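Local atomic coordinates of exosome complex component Rrp42 (Pyrococcus abyssi, PDB entry 2PO1), a protein that probably serves as a non-catalytic subunit of the RNA-degrading archaeal exosome, helping to shape the active site of its partner Rrp41. Residues D35-E40 with V55-T60; V64-S69 with A162-A167; L152-G157 with P198-K203; A167-V172 with E186-P191; G222-T227 with G243-E248. All coordinates share one frame; numbering follows the deposited sequence.

Interaction 1 of 5, residues D35-E40 with V55-T60; sequences DYRPIE and VKLGST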
# COMPACT_ATOMS: atom_id res chain seq x y z
N ASP C 35 29.57 12.46 27.96
CA ASP C 35 30.44 11.94 26.93
C ASP C 35 29.70 11.19 25.85
O ASP C 35 28.80 10.40 26.14
CB ASP C 35 31.46 11.03 27.56
CG ASP C 35 32.35 11.76 28.50
OD1 ASP C 35 32.43 12.99 28.39
OD2 ASP C 35 32.94 11.12 29.35
N TYR C 36 30.11 11.43 24.61
CA TYR C 36 29.74 10.57 23.48
C TYR C 36 30.60 9.36 23.52
O TYR C 36 31.73 9.44 23.99
CB TYR C 36 29.97 11.31 22.16
CG TYR C 36 28.74 12.05 21.80
CD1 TYR C 36 28.38 13.19 22.48
CD2 TYR C 36 27.89 11.56 20.81
CE1 TYR C 36 27.22 13.86 22.17
CE2 TYR C 36 26.75 12.23 20.50
CZ TYR C 36 26.41 13.35 21.19
OH TYR C 36 25.23 14.01 20.92
N ARG C 37 30.10 8.28 22.93
CA ARG C 37 30.89 7.08 22.70
C ARG C 37 31.86 7.49 21.64
O ARG C 37 31.66 8.54 21.05
CB ARG C 37 29.98 5.97 22.17
CG ARG C 37 29.05 5.40 23.18
CD ARG C 37 27.95 4.59 22.49
NE ARG C 37 27.04 5.46 21.79
CZ ARG C 37 25.98 5.01 21.09
NH1 ARG C 37 25.79 3.70 20.96
NH2 ARG C 37 25.14 5.87 20.50
N PRO C 38 32.88 6.65 21.34
CA PRO C 38 33.76 7.10 20.30
C PRO C 38 33.04 7.33 18.99
O PRO C 38 32.11 6.59 18.67
CB PRO C 38 34.79 5.96 20.18
CG PRO C 38 34.78 5.30 21.51
CD PRO C 38 33.30 5.34 21.88
N ILE C 39 33.41 8.41 18.30
CA ILE C 39 32.73 8.80 17.08
C ILE C 39 33.67 8.54 15.94
O ILE C 39 34.86 8.86 16.03
CB ILE C 39 32.33 10.27 17.09
CG1 ILE C 39 31.21 10.49 18.12
CG2 ILE C 39 31.71 10.65 15.73
CD1 ILE C 39 31.01 11.98 18.53
N GLU C 40 33.16 7.96 14.88
CA GLU C 40 33.90 7.82 13.63
C GLU C 40 33.06 8.45 12.55
O GLU C 40 31.92 8.07 12.41
CB GLU C 40 34.12 6.34 13.27
CG GLU C 40 35.33 5.67 13.87
CD GLU C 40 35.54 4.22 13.34
OE1 GLU C 40 35.65 3.29 14.18
OE2 GLU C 40 35.57 4.01 12.10
N VAL C 55 28.69 7.33 9.66
CA VAL C 55 28.91 7.76 11.05
C VAL C 55 28.74 6.60 12.01
O VAL C 55 27.83 5.83 11.87
CB VAL C 55 28.02 8.94 11.43
CG1 VAL C 55 28.15 9.28 12.90
CG2 VAL C 55 28.46 10.16 10.62
N LYS C 56 29.69 6.45 12.94
CA LYS C 56 29.60 5.46 14.01
C LYS C 56 29.63 6.21 15.31
O LYS C 56 30.57 6.99 15.53
CB LYS C 56 30.79 4.49 13.94
CG LYS C 56 30.89 3.81 12.57
CD LYS C 56 31.93 2.68 12.57
CE LYS C 56 32.37 2.39 11.14
NZ LYS C 56 33.69 1.65 11.09
N LEU C 57 28.59 6.02 16.13
CA LEU C 57 28.57 6.46 17.51
C LEU C 57 28.70 5.16 18.29
O LEU C 57 27.74 4.40 18.38
CB LEU C 57 27.23 7.12 17.84
CG LEU C 57 27.18 8.63 17.85
CD1 LEU C 57 27.97 9.35 16.70
CD2 LEU C 57 25.77 9.16 18.02
N GLY C 58 29.92 4.85 18.74
CA GLY C 58 30.23 3.55 19.28
C GLY C 58 29.85 2.62 18.16
O GLY C 58 30.32 2.80 17.02
N SER C 59 28.93 1.71 18.46
CA SER C 59 28.59 0.65 17.55
C SER C 59 27.38 1.01 16.72
O SER C 59 27.03 0.26 15.84
CB SER C 59 28.30 -0.63 18.34
OG SER C 59 29.50 -1.24 18.78
N THR C 60 26.72 2.11 17.02
CA THR C 60 25.66 2.60 16.16
C THR C 60 26.32 3.05 14.86
O THR C 60 27.26 3.83 14.86
CB THR C 60 24.91 3.81 16.78
OG1 THR C 60 24.01 3.34 17.78
CG2 THR C 60 24.12 4.55 15.73
O HOH W 1 27.62 1.45 20.96
O HOH W 2 32.63 4.54 17.11
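Ile39 and Glu40 pair with Leu57 and Lys56 where the edge strand 39-43 and strand 51-57 form an antiparallel beta hairpin, at one side of the mixed sheet of the RNase PH-type first domain. The ladder is regular: Glu40 N gives to Lys56 O and Lys56 N gives back to Glu40 O, each at 2.8 Å, while Gly58 N gives a nearly straight bond to Pro38 O (171° at the hydrogen).

The tight part lies around Leu57. Its CD1 rests 3.7 Å from Ile39 CG1, the two side chains lying side by side, and its CD2 meets the edge of the Tyr36 ring. Here the chain folds back through a type II' turn from Leu57 to Thr60. The Arg37 guanidinium is laid over the turn, one face directly above Leu57 O, 3.3 Å from CZ to that oxygen, while its N-H groups are taken by Asp149 O, Gly150 O and the Asp211 carboxylate. Replacing Arg37 by alanine would probably cost Asp211 this salt-bridge partner and uncover Leu57 O. Gly58 has positive phi, and a CB there would run into Arg37 CD.

The loose side is the face carrying Glu40 and Lys56. Both chains are extended, and they are joined by a salt bridge, with Lys56 NZ 3.2 Å from Glu40 OE2 and arriving from above the carboxylate plane. Water also works at the margin: one molecule accepts from both Arg37 NH1, at 2.9 Å, and Ser59 N, at 2.8 Å.

Interaction 2 of 5, residues V64-S69 with A162-A167; sequences VGIKTS and AALLNA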
# COMPACT_ATOMS: atom_id res chain seq x y z
N VAL C 64 24.70 7.76 5.30
CA VAL C 64 23.80 8.65 4.59
C VAL C 64 24.37 8.90 3.24
O VAL C 64 25.60 9.10 3.07
CB VAL C 64 23.64 10.03 5.34
CG1 VAL C 64 22.88 11.08 4.47
CG2 VAL C 64 22.95 9.78 6.57
N GLY C 65 23.49 8.84 2.26
CA GLY C 65 23.89 9.13 0.88
C GLY C 65 23.12 10.36 0.45
O GLY C 65 21.96 10.53 0.85
N ILE C 66 23.77 11.24 -0.32
CA ILE C 66 23.11 12.40 -0.90
C ILE C 66 23.05 12.17 -2.36
O ILE C 66 24.06 11.85 -2.97
CB ILE C 66 23.90 13.72 -0.65
CG1 ILE C 66 24.13 13.94 0.85
CG2 ILE C 66 23.20 14.89 -1.33
CD1 ILE C 66 22.91 14.18 1.73
N LYS C 67 21.85 12.20 -2.92
CA LYS C 67 21.74 12.15 -4.37
C LYS C 67 20.94 13.33 -4.76
O LYS C 67 19.92 13.59 -4.12
CB LYS C 67 20.92 10.95 -4.82
CG LYS C 67 21.39 9.64 -4.35
CD LYS C 67 22.56 9.26 -5.16
CE LYS C 67 22.02 8.64 -6.44
NZ LYS C 67 23.19 8.36 -7.25
N THR C 68 21.35 13.99 -5.83
CA THR C 68 20.65 15.16 -6.31
C THR C 68 20.21 14.96 -7.75
O THR C 68 20.82 14.22 -8.50
CB THR C 68 21.58 16.33 -6.26
OG1 THR C 68 22.61 16.10 -7.22
CG2 THR C 68 22.18 16.43 -4.88
N SER C 69 19.10 15.58 -8.13
CA SER C 69 18.80 15.68 -9.52
C SER C 69 18.17 17.04 -9.74
O SER C 69 18.13 17.89 -8.84
CB SER C 69 17.83 14.57 -9.91
OG SER C 69 16.75 14.64 -9.02
N ALA C 162 27.18 15.78 7.51
CA ALA C 162 28.52 15.49 6.99
C ALA C 162 28.39 15.08 5.53
O ALA C 162 29.25 15.39 4.72
CB ALA C 162 29.23 14.40 7.84
N ALA C 163 27.32 14.37 5.17
CA ALA C 163 27.18 13.91 3.79
C ALA C 163 26.91 15.14 2.89
O ALA C 163 27.48 15.30 1.81
CB ALA C 163 26.06 12.89 3.69
N LEU C 164 26.10 16.08 3.38
CA LEU C 164 25.78 17.32 2.63
C LEU C 164 27.03 18.18 2.42
O LEU C 164 27.26 18.76 1.33
CB LEU C 164 24.71 18.08 3.41
CG LEU C 164 23.33 17.50 3.27
CD1 LEU C 164 22.49 18.20 4.28
CD2 LEU C 164 22.81 17.85 1.87
N LEU C 165 27.86 18.24 3.45
CA LEU C 165 29.14 18.93 3.34
C LEU C 165 30.04 18.22 2.37
O LEU C 165 30.80 18.84 1.70
CB LEU C 165 29.85 19.03 4.68
CG LEU C 165 29.16 20.01 5.63
CD1 LEU C 165 29.61 19.69 7.05
CD2 LEU C 165 29.43 21.47 5.22
N ASN C 166 29.93 16.90 2.30
CA ASN C 166 30.73 16.09 1.37
C ASN C 166 30.25 16.14 -0.08
O ASN C 166 30.97 15.71 -1.01
CB ASN C 166 30.65 14.63 1.81
CG ASN C 166 31.40 13.71 0.91
OD1 ASN C 166 30.84 12.82 0.37
ND2 ASN C 166 32.71 13.93 0.75
N ALA C 167 29.04 16.63 -0.28
CA ALA C 167 28.36 16.46 -1.52
C ALA C 167 29.02 17.35 -2.52
O ALA C 167 29.43 18.48 -2.20
CB ALA C 167 26.90 16.78 -1.37
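Ile66 of strand 60-71 pushes its branched side chain against Ala163 and Leu164 in the last turn of helix 152-166 and Ala167 just past its end. From CB the chain divides. The CG1 branch, placed beside the backbone N (chi1 -56°), brings Ile66 CG1 to 3.6 Å from Ala163 CB and 3.7 Å from Ala163 C. A further turn at chi2 (-65°) swings Ile66 CD1 to the leucine one residue on, where it lies 3.7 Å from Leu164 CD2 and equally near Leu164 CG, the two side chains meeting at about a right angle. The other branch, CG2, points to the helix end and stands 4.2 Å from Ala167 CB. One side chain thus spans the helix's last turn and the residue after it. A serine here would probably strip Leu164 and Ala167 of their partner and leave Ala163 packed against Val64 alone within this contact.

Val64 faces the same way two residues earlier and sets CG1 3.7 Å from Ala163 CB. That methyl is therefore wedged between the two strand residues, and its small size probably helps the helix to lie close, the two axes approaching to 7.9 Å. Alongside, in the neighbouring strand 135-147, Val64 touches Ile141 and Val143, and Ile66 touches Val139. Off the other face, Lys67 NZ hydrogen-bonds to the backbone of a neighbouring subunit. The segment axes are inclined at 42°, and the contact is wholly apolar: a helix layered on a mixed sheet, as in the S5-like alpha/beta fold of the RNase PH family.

Interaction 3 of 5, residues L152-G157 with P198-K203; sequences LMDAIG and PVTFAK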
# COMPACT_ATOMS: atom_id res chain seq x y z
N LEU C 152 20.25 6.88 17.34
CA LEU C 152 20.13 7.08 15.94
C LEU C 152 20.00 8.55 15.60
O LEU C 152 20.53 9.00 14.61
CB LEU C 152 18.88 6.31 15.43
CG LEU C 152 18.90 4.80 15.63
CD1 LEU C 152 17.62 4.18 15.09
CD2 LEU C 152 20.17 4.25 14.96
N MET C 153 19.26 9.33 16.38
CA MET C 153 19.02 10.68 16.02
C MET C 153 20.32 11.44 15.79
O MET C 153 20.51 12.06 14.74
CB MET C 153 18.19 11.34 17.12
CG MET C 153 17.94 12.77 16.79
SD MET C 153 16.56 12.88 15.70
CE MET C 153 15.21 12.41 16.81
N ASP C 154 21.25 11.35 16.71
CA ASP C 154 22.47 12.14 16.54
C ASP C 154 23.31 11.54 15.45
O ASP C 154 23.90 12.24 14.65
CB ASP C 154 23.29 12.21 17.81
CG ASP C 154 22.56 12.89 18.94
OD1 ASP C 154 21.39 13.19 18.75
OD2 ASP C 154 23.16 13.14 20.03
N ALA C 155 23.38 10.24 15.43
CA ALA C 155 24.21 9.58 14.41
C ALA C 155 23.67 9.95 13.04
O ALA C 155 24.45 10.25 12.16
CB ALA C 155 24.18 8.09 14.62
N ILE C 156 22.33 9.98 12.87
CA ILE C 156 21.74 10.29 11.59
C ILE C 156 21.94 11.77 11.26
O ILE C 156 22.27 12.10 10.14
CB ILE C 156 20.21 9.94 11.51
CG1 ILE C 156 19.97 8.43 11.54
CG2 ILE C 156 19.64 10.57 10.25
CD1 ILE C 156 18.63 8.09 11.97
N GLY C 157 21.83 12.68 12.23
CA GLY C 157 22.03 14.08 11.90
C GLY C 157 23.48 14.41 11.57
O GLY C 157 23.77 15.24 10.71
N PRO C 198 22.54 17.32 15.91
CA PRO C 198 21.63 17.08 17.04
C PRO C 198 22.44 16.53 18.17
O PRO C 198 23.37 15.71 17.95
CB PRO C 198 20.65 16.01 16.54
CG PRO C 198 21.05 15.69 15.15
CD PRO C 198 22.47 16.23 14.92
N VAL C 199 22.14 17.00 19.38
CA VAL C 199 22.68 16.32 20.52
C VAL C 199 21.52 15.78 21.33
O VAL C 199 20.58 16.51 21.58
CB VAL C 199 23.56 17.27 21.31
CG1 VAL C 199 23.94 16.65 22.60
CG2 VAL C 199 24.82 17.64 20.45
N THR C 200 21.58 14.53 21.76
CA THR C 200 20.43 13.86 22.33
C THR C 200 20.75 13.33 23.70
O THR C 200 21.82 12.83 23.92
CB THR C 200 19.97 12.73 21.40
OG1 THR C 200 19.35 13.31 20.25
CG2 THR C 200 19.03 11.85 22.08
N PHE C 201 19.85 13.56 24.64
CA PHE C 201 20.00 13.10 26.03
C PHE C 201 18.92 12.10 26.36
O PHE C 201 17.77 12.28 25.94
CB PHE C 201 19.89 14.29 27.02
CG PHE C 201 20.85 15.41 26.72
CD1 PHE C 201 20.63 16.27 25.63
CD2 PHE C 201 21.99 15.58 27.49
CE1 PHE C 201 21.56 17.27 25.32
CE2 PHE C 201 22.91 16.59 27.18
CZ PHE C 201 22.69 17.42 26.10
N ALA C 202 19.26 11.08 27.15
CA ALA C 202 18.27 10.18 27.75
C ALA C 202 18.07 10.66 29.16
O ALA C 202 19.03 10.94 29.84
CB ALA C 202 18.78 8.77 27.75
N LYS C 203 16.83 10.82 29.59
CA LYS C 203 16.58 11.01 30.99
C LYS C 203 16.35 9.64 31.59
O LYS C 203 15.44 8.89 31.16
CB LYS C 203 15.38 11.91 31.20
CG LYS C 203 14.93 12.03 32.64
CD LYS C 203 14.10 13.28 32.81
CE LYS C 203 13.67 13.42 34.27
NZ LYS C 203 12.92 14.69 34.40
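Asp154, in the first turn of helix 152-166, turns its carboxylate onto Thr200 of strand 197-204. Thr200 OG1 gives a short bond of 2.5 Å to Asp154 OD1, arriving on the syn side and 24° out of the carboxylate plane. The second oxygen takes the backbone: Thr200 N lies 2.7 Å from Asp154 OD2, but the bond is bent to 126° and weak. OD2 has further partners in Tyr36 OH and Asn151 ND2, so the backbone bond is not its main support. Thr200 OG1 is also bonded to Thr225 OG1 on the adjoining strand.

One neighbour offers no proton. Pro198 O sits 3.1 Å from Asp154 CG and 3.3 Å from OD1, acceptor beside acceptor. The proline ring itself packs on the helix: Pro198 CG lies 3.7 Å from Met153 O and Pro198 CD 3.7 Å from Gly157 CA. A CB at position 157 would strike that ring.

The chemistry is that of a buried carboxylate held by hydroxyl and amide donors. Such a network probably fixes the rotation of Asp154 and ties the helix start in domain 1 to the domain 2 sheet through directional bonds.

Interaction 4 of 5, residues A167-V172 with E186-P191; sequences ARVPKV and ETEPLP
Lys171 N makes a short, straight bond to Glu186 O, 2.7 Å long with 168° at the hydrogen, at one end of a brief antiparallel ladder. Two residues along, Val169 and Glu188 form a hydrogen-bonded pair: Val169 N reaches Glu188 O at 2.9 Å, and Glu188 N returns to Val169 O at 2.8 Å on a more bent path. Between these rungs stands Pro170, opposite Thr187, a non-hydrogen-bonded pair where the missing N-H costs no bond to strand 186-189.

On the outer surface Arg168 bends at chi3 (68°), which turns its guanidinium over the neighbouring strand. There NE lies 3.0 Å from Thr187 OG1, a partner in the guanidinium plane, NH2 makes only a weak bond to Thr187 O, and one flat side covers the Glu188-Pro189 peptide link. Thr187 OG1 is held there between its own backbone N and carbonyl carbon (chi1 53°).

On the face that Glu188 shares with Val169, Lys171 curls back and its NZ forms a salt bridge of 2.8 Å with Glu188 OE2, on the anti lone pair of that oxygen. Inside, Leu190 sets CD2 3.6 Å from Ala167 CB and CD1 3.7 Å from Val169 CG1, and it continues onto Ile66 and Val139 of the large sheet. Where the strands part, a water bridges Ala167 O and Leu190 N, the latter at 2.6 Å. The arrangement is a small three-stranded antiparallel sheet, middle strand 168-174 flanked by 181-184 and 186-189, with Val169 and Leu190 turned to the main sheet and Arg168 and Pro189 toward the exposed side.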
# COMPACT_ATOMS: atom_id res chain seq x y z
N ALA C 167 29.04 16.63 -0.28
CA ALA C 167 28.36 16.46 -1.52
C ALA C 167 29.02 17.35 -2.52
O ALA C 167 29.43 18.48 -2.20
CB ALA C 167 26.90 16.78 -1.37
N ARG C 168 29.20 16.77 -3.69
CA ARG C 168 29.63 17.49 -4.88
C ARG C 168 28.62 17.10 -5.93
O ARG C 168 28.41 15.92 -6.19
CB ARG C 168 31.05 17.14 -5.29
CG ARG C 168 32.06 17.73 -4.34
CD ARG C 168 33.41 17.89 -4.90
NE ARG C 168 33.49 18.92 -5.97
CZ ARG C 168 33.77 20.22 -5.79
NH1 ARG C 168 33.99 20.74 -4.58
NH2 ARG C 168 33.79 21.01 -6.86
N VAL C 169 28.02 18.11 -6.53
CA VAL C 169 26.91 17.96 -7.43
C VAL C 169 27.33 18.60 -8.76
O VAL C 169 28.19 19.49 -8.76
CB VAL C 169 25.63 18.63 -6.82
CG1 VAL C 169 25.23 17.90 -5.51
CG2 VAL C 169 25.88 20.11 -6.55
N PRO C 170 26.78 18.10 -9.89
CA PRO C 170 27.11 18.64 -11.22
C PRO C 170 26.81 20.13 -11.26
O PRO C 170 25.73 20.55 -10.82
CB PRO C 170 26.15 17.91 -12.16
CG PRO C 170 25.71 16.68 -11.40
CD PRO C 170 25.79 17.01 -9.94
N LYS C 171 27.79 20.92 -11.72
CA LYS C 171 27.53 22.31 -12.06
C LYS C 171 26.45 22.31 -13.14
O LYS C 171 26.47 21.52 -14.09
CB LYS C 171 28.77 23.00 -12.63
CG LYS C 171 29.79 23.41 -11.60
CD LYS C 171 30.44 24.71 -11.97
CE LYS C 171 31.30 25.30 -10.85
NZ LYS C 171 30.55 25.71 -9.62
N VAL C 172 25.51 23.22 -13.00
CA VAL C 172 24.38 23.24 -13.90
C VAL C 172 24.31 24.65 -14.45
O VAL C 172 24.44 25.62 -13.71
CB VAL C 172 23.09 22.78 -13.17
CG1 VAL C 172 21.85 23.24 -13.87
CG2 VAL C 172 23.07 21.27 -13.08
N GLU C 186 32.05 19.22 -14.31
CA GLU C 186 32.51 19.97 -13.14
C GLU C 186 31.44 19.93 -12.07
O GLU C 186 30.24 20.07 -12.35
CB GLU C 186 32.83 21.43 -13.49
CG GLU C 186 33.64 22.19 -12.43
CD GLU C 186 33.74 23.70 -12.70
OE1 GLU C 186 33.66 24.13 -13.88
OE2 GLU C 186 33.92 24.47 -11.73
N THR C 187 31.88 19.73 -10.84
CA THR C 187 30.97 19.63 -9.74
C THR C 187 31.25 20.80 -8.83
O THR C 187 32.19 21.54 -9.02
CB THR C 187 31.10 18.27 -9.01
OG1 THR C 187 32.47 18.07 -8.65
CG2 THR C 187 30.65 17.14 -9.91
N GLU C 188 30.37 21.01 -7.87
CA GLU C 188 30.55 22.09 -6.93
C GLU C 188 29.93 21.60 -5.68
O GLU C 188 29.11 20.68 -5.72
CB GLU C 188 29.80 23.32 -7.42
CG GLU C 188 28.43 22.94 -7.92
CD GLU C 188 27.54 24.10 -8.21
OE1 GLU C 188 26.35 23.93 -7.97
OE2 GLU C 188 27.99 25.15 -8.70
N PRO C 189 30.26 22.23 -4.55
CA PRO C 189 29.54 21.79 -3.35
C PRO C 189 28.09 22.23 -3.39
O PRO C 189 27.70 23.04 -4.24
CB PRO C 189 30.22 22.54 -2.22
CG PRO C 189 31.52 23.07 -2.84
CD PRO C 189 31.24 23.28 -4.26
N LEU C 190 27.33 21.76 -2.43
CA LEU C 190 25.92 22.15 -2.29
C LEU C 190 26.00 23.43 -1.46
O LEU C 190 27.05 23.70 -0.87
CB LEU C 190 25.19 21.03 -1.57
CG LEU C 190 23.94 20.29 -2.07
CD1 LEU C 190 23.55 20.47 -3.49
CD2 LEU C 190 23.93 18.80 -1.56
N PRO C 191 24.96 24.29 -1.48
CA PRO C 191 25.22 25.48 -0.66
C PRO C 191 24.97 25.17 0.81
O PRO C 191 23.89 25.46 1.33
CB PRO C 191 24.23 26.50 -1.23
CG PRO C 191 23.10 25.67 -1.79
CD PRO C 191 23.68 24.36 -2.22
O HOH W 3 28.28 20.24 -0.56

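Interaction 5 of 5, residues G222-T227 with G243-E248; sequences GKITIT and GAFKLE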
# COMPACT_ATOMS: atom_id res chain seq x y z
N GLY C 222 12.78 9.03 29.15
CA GLY C 222 12.42 9.90 28.04
C GLY C 222 13.70 10.42 27.42
O GLY C 222 14.79 10.06 27.85
N LYS C 223 13.56 11.27 26.41
CA LYS C 223 14.73 11.62 25.64
C LYS C 223 14.45 12.97 25.07
O LYS C 223 13.30 13.33 24.91
CB LYS C 223 14.87 10.60 24.53
CG LYS C 223 15.75 10.97 23.40
CD LYS C 223 15.79 9.79 22.45
CE LYS C 223 17.01 8.98 22.75
NZ LYS C 223 17.31 7.91 21.78
N ILE C 224 15.50 13.75 24.84
CA ILE C 224 15.31 15.06 24.27
C ILE C 224 16.47 15.31 23.37
O ILE C 224 17.61 14.97 23.70
CB ILE C 224 15.17 16.23 25.38
CG1 ILE C 224 14.77 17.55 24.69
CG2 ILE C 224 16.44 16.38 26.17
CD1 ILE C 224 14.25 18.62 25.63
N THR C 225 16.16 15.84 22.19
CA THR C 225 17.19 16.15 21.22
C THR C 225 17.15 17.63 21.00
O THR C 225 16.07 18.19 20.84
CB THR C 225 16.90 15.45 19.89
OG1 THR C 225 17.12 14.04 20.02
CG2 THR C 225 17.80 16.01 18.82
N ILE C 226 18.33 18.25 21.11
CA ILE C 226 18.56 19.66 20.80
C ILE C 226 19.52 19.75 19.63
O ILE C 226 20.65 19.29 19.73
CB ILE C 226 19.28 20.42 21.99
CG1 ILE C 226 18.69 20.03 23.36
CG2 ILE C 226 19.27 21.89 21.75
CD1 ILE C 226 17.20 20.38 23.48
N THR C 227 19.10 20.38 18.55
CA THR C 227 19.93 20.56 17.41
C THR C 227 20.33 22.01 17.26
O THR C 227 19.47 22.89 17.23
CB THR C 227 19.15 20.15 16.13
OG1 THR C 227 18.72 18.82 16.29
CG2 THR C 227 20.02 20.29 14.89
N GLY C 243 8.13 9.84 29.41
CA GLY C 243 8.83 10.64 30.44
C GLY C 243 8.49 12.10 30.35
O GLY C 243 7.70 12.53 29.50
N ALA C 244 9.12 12.87 31.23
CA ALA C 244 8.85 14.26 31.40
C ALA C 244 10.16 14.89 31.75
O ALA C 244 10.99 14.27 32.41
CB ALA C 244 7.89 14.46 32.51
N PHE C 245 10.35 16.12 31.32
CA PHE C 245 11.56 16.84 31.66
C PHE C 245 11.15 18.04 32.45
O PHE C 245 10.05 18.57 32.26
CB PHE C 245 12.28 17.26 30.40
CG PHE C 245 12.92 16.11 29.68
CD1 PHE C 245 14.27 15.87 29.82
CD2 PHE C 245 12.16 15.28 28.87
CE1 PHE C 245 14.88 14.85 29.18
CE2 PHE C 245 12.77 14.22 28.20
CZ PHE C 245 14.16 14.00 28.36
N LYS C 246 12.03 18.48 33.33
CA LYS C 246 11.87 19.71 34.04
C LYS C 246 12.41 20.80 33.13
O LYS C 246 13.28 20.53 32.28
CB LYS C 246 12.68 19.69 35.34
CG LYS C 246 12.22 18.66 36.36
CD LYS C 246 10.76 18.91 36.69
CE LYS C 246 10.34 18.10 37.90
NZ LYS C 246 8.90 18.31 38.06
N LEU C 247 11.90 22.00 33.29
CA LEU C 247 12.36 23.16 32.52
C LEU C 247 13.90 23.35 32.68
O LEU C 247 14.61 23.68 31.73
CB LEU C 247 11.62 24.43 33.00
CG LEU C 247 11.75 25.79 32.29
CD1 LEU C 247 12.62 26.72 33.02
CD2 LEU C 247 12.18 25.67 30.83
N GLU C 248 14.39 23.12 33.89
CA GLU C 248 15.82 23.25 34.17
C GLU C 248 16.59 22.14 33.52
O GLU C 248 17.76 22.31 33.26
CB GLU C 248 16.08 23.27 35.66
CG GLU C 248 14.97 22.58 36.41
CD GLU C 248 13.78 23.51 36.65
OE1 GLU C 248 13.99 24.71 37.03
OE2 GLU C 248 12.64 23.02 36.46
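Phe245 presents one face of its ring to Ile224 and an edge to the backbone at Lys223. This is where the loop leading into helix 247-275 packs on strand 222-228 of the four-stranded antiparallel sheet of the second RNase PH domain. Ile224 CB sits over the face, set toward the rim, 4.2 Å from the ring centroid and 23° off its normal, a CH-pi contact. Its CG2 extends the overlap, coming 3.7 Å from Phe245 CE1. That methyl lies between the backbone N and carbonyl carbon of Ile224, because CG1 takes the place anti to N (chi1 -172°), which turns CG2 to the ring.

At the edge, Phe245 CZ comes 3.4 Å from Lys223 N, near the ring plane. The ring therefore butts against the strand backbone while the Lys223 side chain leaves on the other side of the sheet to its salt bridge with Glu217. Lys203 and Lys239, from the strands on either side of 222-228, also touch Phe245.

Past the phenylalanine, Lys246 occupies the N-cap of the helix, its N bonded to Glu249 OE1. Beyond this contact, Lys246 NZ pairs with an acidic side chain of a neighbouring subunit, and the backbone of Phe245 hydrogen-bonds to the backbone of that same subunit, placing the loop at a subunit boundary.

Two glycines make the close approach possible. Gly243 has positive phi (72°), and Gly222 CA lies 4.4 Å from Gly243 CA; a CB on Gly222 would sit tightly against both Gly243 CA and Phe245 CE2.

Interaction 3 is the hub, its centre about 8 Å from that of the chain. It meets interaction 1 through Tyr36 OH and Asp154 OD2, 2.4 Å apart, and interaction 5 through Thr200 OG1 and Thr225 OG1, also 2.4 Å apart, so a run of probable hydrogen bonds joins the hairpin, the helix start and the second-domain sheet. Helix 152-166 links interactions 3 and 2 from its two ends. Interactions 2 and 4 share Ala167 and pack further, Thr68 CG2 being 3.4 Å from Val169 CG1. Of the five, interaction 2 is nearest the bound nucleic acid, about 6 Å between nearest atoms; the others stay about 13 to 19 Å away.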